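Local coordinates for putative Xylose isomerase (Rhodospirillum rubrum, PDB 3QXB), which binds manganese and iron ions in a TIM barrel related to xylose isomerase and may act as an isomerase, though its substrate is not established, at residues K21-C27 / T282-L288; R209-W214 / W239-I245. All blocks are in the same frame, centred on the assembly; numbering follows the deposited sequence.

Contact 1 (K21-C27 / T282-L288). With FE (Fe (III) ion), chain E; EDO (1,2-ethanediol), chain K.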
loop_
_atom_site.group_PDB
_atom_site.type_symbol
_atom_site.label_atom_id
_atom_site.label_comp_id
_atom_site.label_asym_id
_atom_site.label_seq_id
_atom_site.Cartn_x
_atom_site.Cartn_y
_atom_site.Cartn_z
ATOM N N LYS A 21 -23.126 -14.428 8.700
ATOM C CA LYS A 21 -22.485 -14.907 7.498
ATOM C C LYS A 21 -21.089 -14.307 7.507
ATOM O O LYS A 21 -20.894 -13.127 7.236
ATOM C CB LYS A 21 -23.255 -14.499 6.229
ATOM C CG LYS A 21 -22.638 -15.035 4.915
ATOM C CD LYS A 21 -23.429 -14.529 3.736
ATOM C CE LYS A 21 -22.872 -14.926 2.393
ATOM N NZ LYS A 21 -23.448 -14.074 1.311
ATOM N N LEU A 22 -20.129 -15.141 7.857
ATOM C CA LEU A 22 -18.757 -14.722 7.911
ATOM C C LEU A 22 -18.079 -15.042 6.597
ATOM O O LEU A 22 -18.355 -16.086 5.975
ATOM C CB LEU A 22 -18.015 -15.453 9.028
ATOM C CG LEU A 22 -18.487 -15.216 10.451
ATOM C CD1 LEU A 22 -17.747 -16.206 11.371
ATOM C CD2 LEU A 22 -18.278 -13.757 10.869
ATOM N N GLY A 23 -17.181 -14.140 6.194
ATOM C CA GLY A 23 -16.336 -14.359 5.058
ATOM C C GLY A 23 -14.920 -13.828 5.349
ATOM O O GLY A 23 -14.669 -13.254 6.417
ATOM N N VAL A 24 -13.985 -14.018 4.422
ATOM C CA VAL A 24 -12.666 -13.408 4.577
ATOM C C VAL A 24 -12.187 -12.637 3.351
ATOM O O VAL A 24 -12.313 -13.091 2.233
ATOM C CB VAL A 24 -11.629 -14.484 5.047
ATOM C CG1 VAL A 24 -11.452 -15.618 3.997
ATOM C CG2 VAL A 24 -10.309 -13.822 5.418
ATOM N N ASN A 25 -11.635 -11.446 3.573
ATOM C CA ASN A 25 -10.912 -10.735 2.548
ATOM C C ASN A 25 -9.467 -11.250 2.602
ATOM O O ASN A 25 -8.850 -11.361 3.658
ATOM C CB ASN A 25 -11.018 -9.217 2.771
ATOM C CG ASN A 25 -10.188 -8.424 1.805
ATOM O OD1 ASN A 25 -8.993 -8.585 1.761
ATOM N ND2 ASN A 25 -10.829 -7.571 0.992
ATOM N N LEU A 26 -8.934 -11.550 1.431
ATOM C CA LEU A 26 -7.615 -12.173 1.295
ATOM C C LEU A 26 -6.445 -11.256 1.606
ATOM O O LEU A 26 -5.278 -11.693 1.508
ATOM C CB LEU A 26 -7.487 -12.787 -0.106
ATOM C CG LEU A 26 -8.486 -13.923 -0.358
ATOM C CD1 LEU A 26 -8.315 -14.495 -1.744
ATOM C CD2 LEU A 26 -8.352 -15.017 0.680
ATOM N N CYS A 27 -6.712 -10.017 2.029
ATOM C CA CYS A 27 -5.627 -9.086 2.450
ATOM C C CYS A 27 -4.643 -9.699 3.460
ATOM O O CYS A 27 -3.460 -9.368 3.466
ATOM C CB CYS A 27 -6.195 -7.799 3.046
ATOM S SG CYS A 27 -7.252 -8.089 4.452
ATOM N N THR A 282 -22.526 -10.312 3.577
ATOM C CA THR A 282 -21.359 -10.971 4.193
ATOM C C THR A 282 -20.522 -10.023 5.056
ATOM O O THR A 282 -20.227 -8.892 4.677
ATOM C CB THR A 282 -20.476 -11.628 3.097
ATOM O OG1 THR A 282 -21.335 -12.325 2.187
ATOM C CG2 THR A 282 -19.433 -12.629 3.694
ATOM N N PHE A 283 -20.189 -10.495 6.244
ATOM C CA PHE A 283 -19.254 -9.836 7.125
ATOM C C PHE A 283 -17.876 -10.429 6.761
ATOM O O PHE A 283 -17.489 -11.519 7.258
ATOM C CB PHE A 283 -19.565 -10.176 8.575
ATOM C CG PHE A 283 -20.671 -9.377 9.233
ATOM C CD1 PHE A 283 -21.566 -8.562 8.540
ATOM C CD2 PHE A 283 -20.849 -9.503 10.603
ATOM C CE1 PHE A 283 -22.593 -7.888 9.204
ATOM C CE2 PHE A 283 -21.854 -8.823 11.274
ATOM C CZ PHE A 283 -22.731 -8.014 10.596
ATOM N N PHE A 284 -17.145 -9.740 5.881
ATOM C CA PHE A 284 -15.797 -10.126 5.513
ATOM C C PHE A 284 -14.768 -9.593 6.520
ATOM O O PHE A 284 -14.632 -8.377 6.685
ATOM C CB PHE A 284 -15.413 -9.557 4.134
ATOM C CG PHE A 284 -16.227 -10.083 2.974
ATOM C CD1 PHE A 284 -16.024 -11.347 2.467
ATOM C CD2 PHE A 284 -17.173 -9.294 2.371
ATOM C CE1 PHE A 284 -16.760 -11.793 1.359
ATOM C CE2 PHE A 284 -17.886 -9.740 1.259
ATOM C CZ PHE A 284 -17.669 -10.971 0.767
ATOM N N ALA A 285 -14.025 -10.498 7.146
ATOM C CA ALA A 285 -12.946 -10.115 8.025
ATOM C C ALA A 285 -11.871 -9.513 7.160
ATOM O O ALA A 285 -11.436 -10.167 6.219
ATOM C CB ALA A 285 -12.372 -11.308 8.767
ATOM N N GLU A 286 -11.474 -8.293 7.508
ATOM C CA GLU A 286 -10.425 -7.556 6.830
ATOM C C GLU A 286 -9.373 -7.151 7.852
ATOM O O GLU A 286 -9.433 -6.065 8.455
ATOM C CB GLU A 286 -10.954 -6.332 6.078
ATOM C CG GLU A 286 -9.877 -5.732 5.183
ATOM C CD GLU A 286 -10.230 -4.381 4.586
ATOM O OE1 GLU A 286 -11.022 -3.641 5.154
ATOM O OE2 GLU A 286 -9.674 -4.064 3.522
ATOM N N ILE A 287 -8.416 -8.061 8.017
ATOM C CA ILE A 287 -7.431 -8.002 9.083
ATOM C C ILE A 287 -6.097 -7.727 8.414
ATOM O O ILE A 287 -5.715 -8.413 7.452
ATOM C CB ILE A 287 -7.356 -9.316 9.940
ATOM C CG1 ILE A 287 -8.760 -9.825 10.339
ATOM C CG2 ILE A 287 -6.429 -9.089 11.166
ATOM C CD1 ILE A 287 -9.598 -8.852 11.128
ATOM N N LEU A 288 -5.409 -6.705 8.906
ATOM C CA LEU A 288 -4.140 -6.303 8.339
ATOM C C LEU A 288 -2.992 -6.612 9.328
ATOM O O LEU A 288 -3.098 -6.402 10.552
ATOM C CB LEU A 288 -4.186 -4.826 7.951
ATOM C CG LEU A 288 -5.122 -4.466 6.774
ATOM C CD1 LEU A 288 -5.143 -2.948 6.625
ATOM C CD2 LEU A 288 -4.731 -5.153 5.444
HETATM FE FE FE E . -12.222 -2.018 4.567
HETATM C C1 EDO K . -2.791 -7.762 13.778
HETATM O O1 EDO K . -1.850 -6.732 13.603
HETATM C C2 EDO K . -3.544 -7.323 15.005
HETATM O O2 EDO K . -4.716 -8.080 15.034
HETATM O O HOH W 1 -8.588 -10.714 6.556
HETATM O O HOH W 2 -10.322 -0.700 4.766
HETATM O O HOH W 3 -11.275 -2.140 2.498
#

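Contact 2 (R209-W214 / W239-I245). With FE (Fe (III) ion), chain E.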
loop_
_atom_site.group_PDB
_atom_site.type_symbol
_atom_site.label_atom_id
_atom_site.label_comp_id
_atom_site.label_asym_id
_atom_site.label_seq_id
_atom_site.Cartn_x
_atom_site.Cartn_y
_atom_site.Cartn_z
ATOM N N ARG A 209 -23.730 -0.232 -4.699
ATOM C CA ARG A 209 -24.152 -0.343 -3.309
ATOM C C ARG A 209 -22.968 -0.018 -2.408
ATOM O O ARG A 209 -21.852 0.180 -2.866
ATOM C CB ARG A 209 -24.680 -1.768 -3.041
ATOM C CG ARG A 209 -26.002 -2.109 -3.755
ATOM C CD ARG A 209 -27.178 -1.339 -3.135
ATOM N NE ARG A 209 -28.414 -1.545 -3.877
ATOM C CZ ARG A 209 -28.879 -0.728 -4.822
ATOM N NH1 ARG A 209 -28.207 0.370 -5.217
ATOM N NH2 ARG A 209 -30.011 -1.033 -5.413
ATOM N N LEU A 210 -23.240 0.015 -1.101
ATOM C CA LEU A 210 -22.241 0.317 -0.103
ATOM C C LEU A 210 -21.685 -0.986 0.471
ATOM O O LEU A 210 -22.416 -1.959 0.656
ATOM C CB LEU A 210 -22.833 1.167 1.027
ATOM C CG LEU A 210 -23.355 2.556 0.624
ATOM C CD1 LEU A 210 -24.178 3.171 1.764
ATOM C CD2 LEU A 210 -22.170 3.462 0.254
ATOM N N LEU A 211 -20.373 -0.995 0.693
ATOM C CA LEU A 211 -19.745 -1.950 1.583
ATOM C C LEU A 211 -19.241 -1.134 2.771
ATOM O O LEU A 211 -18.525 -0.181 2.586
ATOM C CB LEU A 211 -18.644 -2.734 0.864
ATOM C CG LEU A 211 -17.829 -3.710 1.720
ATOM C CD1 LEU A 211 -17.281 -4.880 0.861
ATOM C CD2 LEU A 211 -16.692 -2.953 2.475
ATOM N N VAL A 212 -19.702 -1.439 3.987
ATOM C CA VAL A 212 -19.367 -0.593 5.130
ATOM C C VAL A 212 -18.391 -1.329 6.032
ATOM O O VAL A 212 -18.599 -2.474 6.367
ATOM C CB VAL A 212 -20.604 -0.151 5.883
ATOM C CG1 VAL A 212 -20.261 0.515 7.233
ATOM C CG2 VAL A 212 -21.464 0.766 4.974
ATOM N N ASP A 213 -17.294 -0.659 6.366
ATOM C CA ASP A 213 -16.259 -1.263 7.168
ATOM C C ASP A 213 -16.470 -0.783 8.598
ATOM O O ASP A 213 -16.520 0.420 8.851
ATOM C CB ASP A 213 -14.901 -0.812 6.649
ATOM C CG ASP A 213 -13.759 -1.483 7.363
ATOM O OD1 ASP A 213 -13.893 -1.708 8.586
ATOM O OD2 ASP A 213 -12.755 -1.776 6.687
ATOM N N TRP A 214 -16.644 -1.717 9.521
ATOM C CA TRP A 214 -17.009 -1.372 10.898
ATOM C C TRP A 214 -15.967 -0.416 11.526
ATOM O O TRP A 214 -16.315 0.470 12.301
ATOM C CB TRP A 214 -17.154 -2.642 11.752
ATOM C CG TRP A 214 -18.484 -3.299 11.659
ATOM C CD1 TRP A 214 -19.014 -3.923 10.577
ATOM C CD2 TRP A 214 -19.452 -3.416 12.709
ATOM N NE1 TRP A 214 -20.251 -4.422 10.878
ATOM C CE2 TRP A 214 -20.549 -4.124 12.183
ATOM C CE3 TRP A 214 -19.481 -3.019 14.055
ATOM C CZ2 TRP A 214 -21.691 -4.418 12.939
ATOM C CZ3 TRP A 214 -20.646 -3.310 14.824
ATOM C CH2 TRP A 214 -21.715 -4.012 14.255
ATOM N N TRP A 239 -29.107 0.244 1.220
ATOM C CA TRP A 239 -27.988 0.181 0.307
ATOM C C TRP A 239 -26.753 -0.611 0.755
ATOM O O TRP A 239 -25.851 -0.794 -0.033
ATOM C CB TRP A 239 -27.544 1.590 -0.057
ATOM C CG TRP A 239 -28.590 2.428 -0.748
ATOM C CD1 TRP A 239 -29.173 2.217 -1.977
ATOM C CD2 TRP A 239 -29.159 3.627 -0.237
ATOM N NE1 TRP A 239 -30.086 3.222 -2.250
ATOM C CE2 TRP A 239 -30.086 4.105 -1.200
ATOM C CE3 TRP A 239 -28.963 4.360 0.938
ATOM C CZ2 TRP A 239 -30.807 5.275 -1.016
ATOM C CZ3 TRP A 239 -29.694 5.540 1.119
ATOM C CH2 TRP A 239 -30.608 5.976 0.153
ATOM N N ILE A 240 -26.693 -1.060 2.006
ATOM C CA ILE A 240 -25.490 -1.715 2.529
ATOM C C ILE A 240 -25.596 -3.197 2.182
ATOM O O ILE A 240 -26.424 -3.911 2.756
ATOM C CB ILE A 240 -25.360 -1.505 4.050
ATOM C CG1 ILE A 240 -25.186 -0.017 4.400
ATOM C CG2 ILE A 240 -24.219 -2.288 4.600
ATOM C CD1 ILE A 240 -25.425 0.304 5.926
ATOM N N ALA A 241 -24.804 -3.648 1.210
ATOM C CA ALA A 241 -24.922 -5.018 0.668
ATOM C C ALA A 241 -23.847 -5.965 1.202
ATOM O O ALA A 241 -23.948 -7.177 1.031
ATOM C CB ALA A 241 -24.857 -4.992 -0.845
ATOM N N ALA A 242 -22.819 -5.412 1.813
ATOM C CA ALA A 242 -21.722 -6.199 2.409
ATOM C C ALA A 242 -20.929 -5.345 3.417
ATOM O O ALA A 242 -21.035 -4.113 3.426
ATOM C CB ALA A 242 -20.802 -6.789 1.310
ATOM N N TYR A 243 -20.144 -6.011 4.262
ATOM C CA TYR A 243 -19.368 -5.347 5.299
ATOM C C TYR A 243 -17.918 -5.825 5.338
ATOM O O TYR A 243 -17.609 -6.941 4.906
ATOM C CB TYR A 243 -19.972 -5.638 6.655
ATOM C CG TYR A 243 -21.403 -5.202 6.839
ATOM C CD1 TYR A 243 -22.436 -5.976 6.378
ATOM C CD2 TYR A 243 -21.724 -4.033 7.531
ATOM C CE1 TYR A 243 -23.763 -5.574 6.554
ATOM C CE2 TYR A 243 -23.040 -3.631 7.704
ATOM C CZ TYR A 243 -24.063 -4.409 7.208
ATOM O OH TYR A 243 -25.416 -4.078 7.375
ATOM N N HIS A 244 -17.041 -4.976 5.887
ATOM C CA HIS A 244 -15.753 -5.424 6.386
ATOM C C HIS A 244 -15.856 -5.384 7.900
ATOM O O HIS A 244 -16.366 -4.403 8.480
ATOM C CB HIS A 244 -14.607 -4.527 5.961
ATOM C CG HIS A 244 -14.259 -4.648 4.519
ATOM N ND1 HIS A 244 -13.554 -3.674 3.838
ATOM C CD2 HIS A 244 -14.510 -5.636 3.631
ATOM C CE1 HIS A 244 -13.427 -4.053 2.576
ATOM N NE2 HIS A 244 -14.001 -5.234 2.424
ATOM N N ILE A 245 -15.380 -6.438 8.531
ATOM C CA ILE A 245 -15.318 -6.484 9.979
ATOM C C ILE A 245 -13.839 -6.521 10.389
ATOM O O ILE A 245 -13.020 -7.125 9.727
ATOM C CB ILE A 245 -16.144 -7.658 10.568
ATOM C CG1 ILE A 245 -15.640 -9.026 10.108
ATOM C CG2 ILE A 245 -17.688 -7.492 10.272
ATOM C CD1 ILE A 245 -16.320 -10.206 10.854
HETATM FE FE FE E . -12.222 -2.018 4.567
HETATM O O HOH W 2 -10.322 -0.700 4.766
HETATM O O HOH W 3 -11.275 -2.140 2.498
#

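Contact 1 (K21-C27 / T282-L288)
The seam that closes the eight-stranded TIM barrel runs here, where strand 22-25 pairs in parallel with strand 283-285, Leu22 beside Phe283, Gly23 beside Phe284 and Val24 beside Ala285. Four backbone hydrogen bonds join the two strands: Phe283 N gives to Lys21 O, Gly23 N to Phe283 O, Ala285 N to Gly23 O at 2.9 Å and Asn25 N to Ala285 O. At Gly23 the strands come close, its CA 4.3 Å from Phe284 CA. The lack of a side chain there leaves room for Thr282 CG2, which lies 3.8 Å from Gly23 CA and also sits over the centre of the Phe284 ring, 3.6 Å above its plane. Towards the barrel's N-terminal end the extended Lys21 chain passes Thr282 obliquely, and NZ makes a weak hydrogen bond to Thr282 OG1; the stronger partner of both is Glu87, a salt bridge for Lys21. As in other TIM barrels, the metal site lies beyond the C-terminal ends of the strands. There Glu286, its CG anti to the backbone N (chi1 -170°) and its chain extended, reaches the iron with OE1 at 2.1 Å. Cys27 SG packs against Glu286 CG at 3.6 Å, and Cys27 CB meets Leu288 CD2 at 3.9 Å. The turn that brings Cys27 round is an Asx turn: Asn25 OD1 accepts from Cys27 N in the plane of the amide carbonyl, 2.7 Å away. Past the last direct strand bond a water continues the pairing, donating to Asn25 O and Ala285 O and accepting from Ile287 N.

Contact 2 (R209-W214 / W239-I245)
This is a parallel pairing of neighbouring barrel strands, 209-213 and 240-245, that ends in two ligands of one metal ion. Five backbone bonds cross it, from Leu210 N to Trp239 O at the start to Trp214 N to His244 O at the end. Leu210 pairs with Ile240 but Leu211 with Ala242, a beta bulge: Leu210 O takes the N-H of Ala241, and Ala242 N is buried without a partner. Beyond it Val212 N and His244 N restore the alternation, bonding to Ala242 O and Val212 O. On the barrel's inner side, Leu211 CD2 lies over the centre of the His244 imidazole, 3.4 Å from the centroid and 5° off the ring normal, a CH-pi contact; Leu211 CG, anti to the backbone N (chi1 176°), carries the branch there. The ring is fixed further by His244 ND1 bound to iron at 2.2 Å and by NE2, hydrogen-bonded to Gln53. Asp213 OD2, also 2.2 Å from the iron, lies at the imidazole edge, with the carboxylate perpendicular to the ring. Its OD1 caps the following helix through Gly215 N and also takes Gln246 NE2, and with OD2 on the iron these bonds fix the carboxylate's rotation. Facing the surrounding helices, Val212 CG2 packs on Ile240 CG1 at 3.8 Å, while the Trp214 and Tyr243 rings meet obliquely, planes at 48°, Trp214 NE1 3.7 Å from Tyr243 CD2. At the far end Trp239 CD1 comes over one face of the Arg209 guanidinium, 3.9 Å from NH1. Metal ligands projecting from the C-terminal ends of adjacent strands, completed here by Glu178 and Glu286, are characteristic of the xylose isomerase-like TIM barrel.

In the fold
From the N terminus the chain enters strand 22-25, runs round the barrel and reaches strand 208-213, the sixth of eight. Contact 2 then closes a short loop: 24 mostly helical residues separate segments 209-214 and 239-245, a beta-alpha-beta crossover. Contact 1 closes the longer loop, joining the last strand to the first across 254 residues, and contact 2 falls wholly within that span. Strands 240-245 and 283-285 are neighbours, so the two contacts sit side by side in the sheet: Tyr243 N approaches Thr282 O and Ile245 N approaches Phe284 O, both probable hydrogen bonds. Their centres lie about 11 Å apart, and the same iron and its two waters connect them.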